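Local coordinates for DnaJ homolog subfamily C member 3 (Mus musculus, PDB 3IEG), which acts in the unfolded protein response during endoplasmic reticulum stress, binding misfolded proteins, stimulating the Hsc70 ATPase and restraining the eIF2alpha kinase GCN2, at residues A[87-98]-A[110-121]. Sequence-based numbering, arbitrary orientation.
Sequences LDEAEDDFKKVL and AESQLVKADEMQ
Helix 87-98 and the 110-121 part of helix 104-132 run nearly antiparallel, their axes 152° apart and 9.1 Å at closest approach, with Leu87 beside Ala117 and Phe94 beside Ala110. The pair is a worked example of knobs-into-holes packing between neighbouring helices of a tetratricopeptide array, with Ala110 and Ala117 facing the larger side chains of helix 87-98. Leu114 is a knob in a hole made by Glu91, Phe94, Lys95 and Leu98; its CD2 branch lies 3.7 Å from Phe94 CB, and its CD1 meets Leu98 CD1 at 3.6 Å. In return Glu91 enters a hole between Leu114, Ala117, Asp118 and Gln121. With CG beside the backbone N (chi1 -71°) and the chain extended beyond it, the methylene CG of Glu91 rests 3.6 Å from Ala117 CB and the carboxylate is carried on toward Asp118. There Glu91 OE2 is 4.0 Å from Asp118 OD1, two like charges that Lys95, its charged end farther off, may offset.

Phe94 presents a ring face to Gln113, whose CB makes a CH-pi contact 3.4 Å from the ring centroid. The amide of Gln113 stands steeply to that ring, at 73°, and its NE2 is hydrogen-bonded to His79. A serine replacing Phe94 would probably leave Gln113 CB without its aromatic face and open a gap beside Ala110 and Leu114. At one end of the interface Ala110 CB packs 3.8 Å from Val97 CG1; at the other, Leu87 CD1 lies 3.7 Å from CB of Met120, a selenomethionine.

The contact joins a helix of TPR 3 to the long helix that leads into TPR 4. Helix 71-84 touches Leu87 and Gln113 through Leu82, and Arg77 forms a salt bridge with Asp93, while Met120 also packs on Ile146 and Val149 of helix 136-149, continuing the helical stack.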
loop_
_atom_site.group_PDB
_atom_site.type_symbol
_atom_site.label_atom_id
_atom_site.label_comp_id
_atom_site.label_asym_id
_atom_site.label_seq_id
_atom_site.Cartn_x
_atom_site.Cartn_y
_atom_site.Cartn_z
ATOM N N LEU A 87 -0.698 -7.668 23.690
ATOM C CA LEU A 87 -0.951 -6.961 24.941
ATOM C C LEU A 87 -1.001 -7.858 26.166
ATOM O O LEU A 87 -0.441 -7.524 27.202
ATOM C CB LEU A 87 -2.214 -6.102 24.847
ATOM C CG LEU A 87 -2.222 -5.053 23.728
ATOM C CD1 LEU A 87 -3.522 -4.307 23.764
ATOM C CD2 LEU A 87 -1.044 -4.081 23.800
ATOM N N ASP A 88 -1.653 -9.002 26.048
ATOM C CA ASP A 88 -1.715 -9.943 27.157
ATOM C C ASP A 88 -0.342 -10.459 27.573
ATOM O O ASP A 88 -0.039 -10.527 28.768
ATOM C CB ASP A 88 -2.661 -11.096 26.823
ATOM C CG ASP A 88 -4.112 -10.643 26.737
ATOM O OD1 ASP A 88 -4.407 -9.496 27.140
ATOM O OD2 ASP A 88 -4.959 -11.429 26.265
ATOM N N GLU A 89 0.482 -10.811 26.594
ATOM C CA GLU A 89 1.825 -11.304 26.864
ATOM C C GLU A 89 2.762 -10.210 27.360
ATOM O O GLU A 89 3.683 -10.480 28.126
ATOM C CB GLU A 89 2.419 -11.939 25.617
ATOM C CG GLU A 89 1.732 -13.194 25.194
ATOM C CD GLU A 89 1.737 -13.334 23.708
ATOM O OE1 GLU A 89 0.676 -13.065 23.096
ATOM O OE2 GLU A 89 2.807 -13.679 23.146
ATOM N N ALA A 90 2.531 -8.983 26.915
ATOM C CA ALA A 90 3.309 -7.855 27.391
ATOM C C ALA A 90 3.067 -7.640 28.885
ATOM O O ALA A 90 4.013 -7.638 29.683
ATOM C CB ALA A 90 2.973 -6.598 26.603
ATOM N N GLU A 91 1.797 -7.470 29.249
ATOM C CA GLU A 91 1.395 -7.267 30.625
ATOM C C GLU A 91 1.926 -8.398 31.505
ATOM O O GLU A 91 2.465 -8.154 32.590
ATOM C CB GLU A 91 -0.125 -7.170 30.716
ATOM C CG GLU A 91 -0.676 -5.894 30.128
ATOM C CD GLU A 91 -2.168 -5.771 30.280
ATOM O OE1 GLU A 91 -2.873 -6.775 30.032
ATOM O OE2 GLU A 91 -2.651 -4.670 30.633
ATOM N N ASP A 92 1.802 -9.628 31.019
ATOM C CA ASP A 92 2.309 -10.771 31.734
ATOM C C ASP A 92 3.800 -10.599 32.045
ATOM O O ASP A 92 4.220 -10.805 33.185
ATOM C CB ASP A 92 2.058 -12.040 30.940
ATOM C CG ASP A 92 2.312 -13.285 31.752
ATOM O OD1 ASP A 92 1.390 -13.717 32.474
ATOM O OD2 ASP A 92 3.432 -13.834 31.680
ATOM N N ASP A 93 4.589 -10.204 31.044
ATOM C CA ASP A 93 6.024 -9.971 31.229
ATOM C C ASP A 93 6.335 -8.824 32.186
ATOM O O ASP A 93 7.128 -8.998 33.111
ATOM C CB ASP A 93 6.746 -9.773 29.894
ATOM C CG ASP A 93 7.385 -11.046 29.386
ATOM O OD1 ASP A 93 7.304 -12.071 30.081
ATOM O OD2 ASP A 93 7.984 -11.034 28.294
ATOM N N PHE A 94 5.707 -7.671 31.980
ATOM C CA PHE A 94 5.890 -6.543 32.877
ATOM C C PHE A 94 5.486 -6.890 34.303
ATOM O O PHE A 94 6.199 -6.567 35.245
ATOM C CB PHE A 94 5.083 -5.340 32.415
ATOM C CG PHE A 94 5.505 -4.783 31.087
ATOM C CD1 PHE A 94 6.816 -4.354 30.876
ATOM C CD2 PHE A 94 4.576 -4.648 30.055
ATOM C CE1 PHE A 94 7.197 -3.841 29.655
ATOM C CE2 PHE A 94 4.950 -4.112 28.829
ATOM C CZ PHE A 94 6.258 -3.706 28.630
ATOM N N LYS A 95 4.339 -7.546 34.466
ATOM C CA LYS A 95 3.888 -7.950 35.789
ATOM C C LYS A 95 4.898 -8.875 36.490
ATOM O O LYS A 95 5.171 -8.707 37.677
ATOM C CB LYS A 95 2.492 -8.595 35.723
ATOM C CG LYS A 95 1.338 -7.602 35.783
ATOM C CD LYS A 95 -0.013 -8.224 35.398
ATOM C CE LYS A 95 -1.130 -7.155 35.456
ATOM N NZ LYS A 95 -2.244 -7.322 34.444
ATOM N N LYS A 96 5.448 -9.845 35.764
ATOM C CA LYS A 96 6.430 -10.761 36.351
ATOM C C LYS A 96 7.765 -10.074 36.708
ATOM O O LYS A 96 8.455 -10.490 37.649
ATOM C CB LYS A 96 6.669 -11.956 35.436
ATOM C CG LYS A 96 5.508 -12.951 35.382
ATOM C CD LYS A 96 5.862 -14.161 34.518
ATOM C CE LYS A 96 4.727 -15.179 34.458
ATOM N NZ LYS A 96 4.950 -16.224 33.401
ATOM N N VAL A 97 8.114 -9.035 35.945
ATOM C CA VAL A 97 9.254 -8.181 36.231
ATOM C C VAL A 97 9.089 -7.545 37.617
ATOM O O VAL A 97 10.026 -7.559 38.429
ATOM C CB VAL A 97 9.422 -7.086 35.132
ATOM C CG1 VAL A 97 10.200 -5.882 35.649
ATOM C CG2 VAL A 97 10.070 -7.661 33.869
ATOM N N LEU A 98 7.895 -7.016 37.892
ATOM C CA LEU A 98 7.605 -6.390 39.177
ATOM C C LEU A 98 7.808 -7.349 40.352
ATOM O O LEU A 98 8.100 -6.913 41.456
ATOM C CB LEU A 98 6.184 -5.821 39.202
ATOM C CG LEU A 98 5.899 -4.603 38.327
ATOM C CD1 LEU A 98 4.442 -4.217 38.416
ATOM C CD2 LEU A 98 6.775 -3.427 38.713
ATOM N N ALA A 110 8.637 -0.765 34.095
ATOM C CA ALA A 110 7.568 -1.757 34.040
ATOM C C ALA A 110 6.206 -1.226 34.485
ATOM O O ALA A 110 5.188 -1.599 33.909
ATOM C CB ALA A 110 7.941 -2.991 34.827
ATOM N N GLU A 111 6.179 -0.366 35.502
ATOM C CA GLU A 111 4.926 0.268 35.942
ATOM C C GLU A 111 4.408 1.218 34.866
ATOM O O GLU A 111 3.203 1.289 34.601
ATOM C CB GLU A 111 5.109 1.029 37.264
ATOM C CG GLU A 111 5.436 0.150 38.467
ATOM C CD GLU A 111 4.222 -0.536 39.093
ATOM O OE1 GLU A 111 4.324 -0.923 40.284
ATOM O OE2 GLU A 111 3.172 -0.696 38.416
ATOM N N SER A 112 5.339 1.941 34.256
ATOM C CA SER A 112 5.038 2.860 33.174
ATOM C C SER A 112 4.451 2.105 31.962
ATOM O O SER A 112 3.493 2.570 31.322
ATOM C CB SER A 112 6.306 3.612 32.793
ATOM O OG SER A 112 6.086 4.448 31.683
ATOM N N GLN A 113 5.013 0.931 31.671
ATOM C CA GLN A 113 4.552 0.126 30.555
ATOM C C GLN A 113 3.230 -0.602 30.845
ATOM O O GLN A 113 2.492 -0.926 29.916
ATOM C CB GLN A 113 5.638 -0.856 30.114
ATOM C CG GLN A 113 6.899 -0.227 29.497
ATOM C CD GLN A 113 6.645 0.398 28.142
ATOM O OE1 GLN A 113 6.026 1.454 28.039
ATOM N NE2 GLN A 113 7.140 -0.246 27.089
ATOM N N LEU A 114 2.924 -0.843 32.120
ATOM C CA LEU A 114 1.648 -1.460 32.496
ATOM C C LEU A 114 0.491 -0.485 32.418
ATOM O O LEU A 114 -0.636 -0.884 32.112
ATOM C CB LEU A 114 1.691 -2.108 33.889
ATOM C CG LEU A 114 2.298 -3.511 34.019
ATOM C CD1 LEU A 114 2.317 -3.905 35.477
ATOM C CD2 LEU A 114 1.568 -4.584 33.204
ATOM N N VAL A 115 0.764 0.790 32.697
ATOM C CA VAL A 115 -0.262 1.820 32.543
ATOM C C VAL A 115 -0.618 1.897 31.068
ATOM O O VAL A 115 -1.795 1.847 30.710
ATOM C CB VAL A 115 0.179 3.202 33.074
ATOM C CG1 VAL A 115 -0.829 4.294 32.670
ATOM C CG2 VAL A 115 0.352 3.166 34.593
ATOM N N LYS A 116 0.411 1.957 30.224
ATOM C CA LYS A 116 0.223 2.118 28.797
ATOM C C LYS A 116 -0.401 0.909 28.095
ATOM O O LYS A 116 -1.198 1.085 27.179
ATOM C CB LYS A 116 1.535 2.491 28.121
ATOM C CG LYS A 116 1.330 3.285 26.850
ATOM C CD LYS A 116 2.632 3.437 26.104
ATOM C CE LYS A 116 3.593 4.411 26.802
ATOM N NZ LYS A 116 4.663 4.854 25.857
ATOM N N ALA A 117 -0.025 -0.300 28.510
ATOM C CA ALA A 117 -0.591 -1.532 27.955
ATOM C C ALA A 117 -2.092 -1.572 28.197
ATOM O O ALA A 117 -2.882 -1.891 27.310
ATOM C CB ALA A 117 0.071 -2.746 28.574
ATOM N N ASP A 118 -2.465 -1.219 29.415
ATOM C CA ASP A 118 -3.838 -1.192 29.831
ATOM C C ASP A 118 -4.668 -0.146 29.071
ATOM O O ASP A 118 -5.849 -0.378 28.803
ATOM C CB ASP A 118 -3.902 -0.955 31.331
ATOM C CG ASP A 118 -5.257 -1.231 31.880
ATOM O OD1 ASP A 118 -5.569 -2.422 32.070
ATOM O OD2 ASP A 118 -6.022 -0.262 32.087
ATOM N N GLU A 119 -4.069 0.996 28.739
ATOM C CA GLU A 119 -4.675 1.929 27.801
ATOM C C GLU A 119 -4.955 1.253 26.448
ATOM O O GLU A 119 -6.070 1.315 25.934
ATOM C CB GLU A 119 -3.739 3.082 27.537
ATOM C CG GLU A 119 -3.909 4.276 28.392
ATOM C CD GLU A 119 -2.888 5.348 28.029
ATOM O OE1 GLU A 119 -2.080 5.725 28.917
ATOM O OE2 GLU A 119 -2.881 5.792 26.848
HETATM N N MSE A 120 -3.926 0.621 25.885
HETATM C CA MSE A 120 -4.021 -0.087 24.605
HETATM C C MSE A 120 -5.068 -1.182 24.643
HETATM O O MSE A 120 -5.799 -1.387 23.672
HETATM C CB MSE A 120 -2.666 -0.693 24.208
HETATM C CG MSE A 120 -1.548 0.309 24.163
HETATM SE SE MSE A 120 -1.969 1.790 22.971
HETATM C CE MSE A 120 -1.396 0.882 21.387
ATOM N N GLN A 121 -5.123 -1.874 25.777
ATOM C CA GLN A 121 -6.018 -2.998 25.987
ATOM C C GLN A 121 -7.485 -2.527 25.957
ATOM O O GLN A 121 -8.362 -3.210 25.431
ATOM C CB GLN A 121 -5.659 -3.678 27.314
ATOM C CG GLN A 121 -6.199 -5.077 27.474
ATOM C CD GLN A 121 -5.350 -6.134 26.804
ATOM O OE1 GLN A 121 -4.419 -6.663 27.409
ATOM N NE2 GLN A 121 -5.693 -6.479 25.561
#